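Superoxide dismutase [Cu-Zn] (Bacteroidetes bacterium GWA2_30_7, PDB 7B4O) probably catalyses the dismutation of superoxide to oxygen and hydrogen peroxide, as copper-zinc superoxide dismutases do, although its metal sites hold zinc in this crystal form. Local coordinates at residues Glu129-Leu132 with Lys133-Pro136. Numbering follows the deposited sequence.
Sequences EDDL and KTQP
Asp131 binds Lys133 and Thr134 through its carboxylate in the loop between strands 122-126 and 143-151, the electrostatic loop of copper-zinc superoxide dismutases. Just before it, Asp130 forms an Asx turn: Asp130 OD1 accepts from Leu132 N at 2.8 Å, above the carboxylate plane. Asp130 OD2 bonds His51 and OD1 bonds His77, ligands of two different metal sites, a second-shell bridge that the turn probably helps to position.

The tight part is the cluster of hydrogen bonds to the Asp131 carboxylate. Asp131 OD1 takes Thr134 N at 2.8 Å on the syn side, nearly straight, and Lys133 N at 2.9 Å on the anti side, both from one face. Asp131 OD2 meets Thr134 OG1 at a very short 2.5 Å, the hydroxyl donating; threonine suits because its amide and hydroxyl engage both oxygens. With CG between the backbone N and carbonyl carbon (chi1 68°), the short aspartate reaches forward over the next residues. Replaced by alanine, this position would probably leave the amides of Lys133 and Thr134 without the OD1 they share, the threonine hydroxyl without OD2, and the turn less firmly fixed.

On the looser, solvent side, Lys133 suits its place because its long chain, bent at chi2, carries the ammonium outward while Lys133 CD passes 3.4 Å from Leu132 O. A water donates to Leu132 O at 2.8 Å and accepts from Lys133 NZ at 2.9 Å.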
ATOM      1  N   GLU A 129      -2.633   8.558 -22.440  1.00 13.20           N
ATOM      2  CA  GLU A 129      -1.816   9.719 -22.061  1.00 14.63           C
ATOM      3  C   GLU A 129      -2.691  10.700 -21.270  1.00 14.34           C
ATOM      4  O   GLU A 129      -3.871  10.916 -21.613  1.00 14.99           O
ATOM      5  CB  GLU A 129      -1.256  10.330 -23.340  1.00 17.09           C
ATOM      6  CG  GLU A 129      -0.418  11.575 -23.131  1.00 18.54           C
ATOM      7  CD  GLU A 129       0.204  12.086 -24.422  1.00 23.39           C
ATOM      8  OE1 GLU A 129       0.151  11.367 -25.449  1.00 24.71           O
ATOM      9  OE2 GLU A 129       0.724  13.210 -24.410  1.00 27.26           O
ATOM     10  N   ASP A 130      -2.119  11.272 -20.220  1.00 12.58           N
ATOM     11  CA  ASP A 130      -2.686  12.441 -19.518  1.00 13.23           C
ATOM     12  C   ASP A 130      -2.401  13.660 -20.394  1.00 13.01           C
ATOM     13  O   ASP A 130      -1.212  13.941 -20.621  1.00 12.95           O
ATOM     14  CB  ASP A 130      -2.061  12.547 -18.130  1.00 13.77           C
ATOM     15  CG  ASP A 130      -2.495  13.733 -17.281  1.00 14.08           C
ATOM     16  OD1 ASP A 130      -3.125  14.671 -17.817  1.00 13.58           O
ATOM     17  OD2 ASP A 130      -2.182  13.716 -16.090  1.00 15.01           O
ATOM     18  N   ASP A 131      -3.443  14.353 -20.868  1.00 13.44           N
ATOM     19  CA  ASP A 131      -3.248  15.504 -21.793  1.00 14.84           C
ATOM     20  C   ASP A 131      -2.821  16.756 -21.011  1.00 14.78           C
ATOM     21  O   ASP A 131      -2.543  17.763 -21.668  1.00 16.82           O
ATOM     22  CB  ASP A 131      -4.475  15.744 -22.677  1.00 17.00           C
ATOM     23  CG  ASP A 131      -5.714  16.237 -21.961  1.00 17.66           C
ATOM     24  OD1 ASP A 131      -5.586  16.775 -20.843  1.00 17.70           O
ATOM     25  OD2 ASP A 131      -6.804  16.094 -22.545  1.00 21.55           O
ATOM     26  N   LEU A 132      -2.769  16.678 -19.674  1.00 13.16           N
ATOM     27  CA  LEU A 132      -2.235  17.734 -18.765  1.00 14.33           C
ATOM     28  C   LEU A 132      -3.137  18.980 -18.750  1.00 14.83           C
ATOM     29  O   LEU A 132      -2.731  19.978 -18.128  1.00 17.10           O
ATOM     30  CB  LEU A 132      -0.809  18.107 -19.192  1.00 15.81           C
ATOM     31  CG  LEU A 132       0.161  16.945 -19.401  1.00 16.62           C
ATOM     32  CD1 LEU A 132       1.522  17.441 -19.858  1.00 18.97           C
ATOM     33  CD2 LEU A 132       0.288  16.115 -18.145  1.00 16.57           C
ATOM     34  N   LYS A 133      -4.326  18.923 -19.348  1.00 16.38           N
ATOM     35  CA  LYS A 133      -5.170  20.128 -19.562  1.00 17.57           C
ATOM     36  C   LYS A 133      -6.638  19.859 -19.268  1.00 17.86           C
ATOM     37  O   LYS A 133      -7.272  20.750 -18.664  1.00 18.19           O
ATOM     38  CB  LYS A 133      -5.011  20.653 -20.992  1.00 20.70           C
ATOM     39  CG  LYS A 133      -3.613  21.149 -21.339  1.00 25.35           C
ATOM     40  CD  LYS A 133      -3.161  22.341 -20.535  1.00 31.34           C
ATOM     41  CE  LYS A 133      -1.818  22.888 -20.974  1.00 36.92           C
ATOM     42  NZ  LYS A 133      -1.360  23.972 -20.072  1.00 38.77           N
ATOM     43  N   THR A 134      -7.190  18.735 -19.726  1.00 17.52           N
ATOM     44  CA  THR A 134      -8.636  18.436 -19.581  1.00 19.36           C
ATOM     45  C   THR A 134      -8.950  18.258 -18.093  1.00 18.37           C
ATOM     46  O   THR A 134      -8.220  17.501 -17.420  1.00 20.92           O
ATOM     47  CB  THR A 134      -9.064  17.221 -20.413  1.00 21.38           C
ATOM     48  OG1 THR A 134      -8.723  17.467 -21.780  1.00 22.83           O
ATOM     49  CG2 THR A 134     -10.549  16.955 -20.301  1.00 26.35           C
ATOM     50  N   GLN A 135      -9.992  18.937 -17.612  1.00 19.67           N
ATOM     51  CA  GLN A 135     -10.433  18.859 -16.205  1.00 19.22           C
ATOM     52  C   GLN A 135     -11.472  17.755 -16.088  1.00 21.38           C
ATOM     53  O   GLN A 135     -12.270  17.570 -17.007  1.00 26.68           O
ATOM     54  CB  GLN A 135     -10.985  20.208 -15.747  1.00 19.42           C
ATOM     55  CG  GLN A 135      -9.978  21.333 -15.868  1.00 19.83           C
ATOM     56  CD  GLN A 135      -8.737  21.063 -15.058  1.00 18.76           C
ATOM     57  OE1 GLN A 135      -8.814  20.748 -13.875  1.00 20.21           O
ATOM     58  NE2 GLN A 135      -7.588  21.179 -15.698  1.00 20.21           N
ATOM     59  N   PRO A 136     -11.527  17.018 -14.956  1.00 22.30           N
ATOM     60  CA  PRO A 136     -10.564  17.137 -13.858  1.00 20.66           C
ATOM     61  C   PRO A 136      -9.426  16.098 -13.804  1.00 19.92           C
ATOM     62  O   PRO A 136      -8.697  16.089 -12.822  1.00 20.91           O
ATOM     63  CB  PRO A 136     -11.484  16.920 -12.652  1.00 23.17           C
ATOM     64  CG  PRO A 136     -12.453  15.857 -13.132  1.00 25.36           C
ATOM     65  CD  PRO A 136     -12.638  16.128 -14.610  1.00 25.61           C
TER
HETATM   66  O   HOH W   1      -0.577  21.756 -18.402  1.00 21.68           O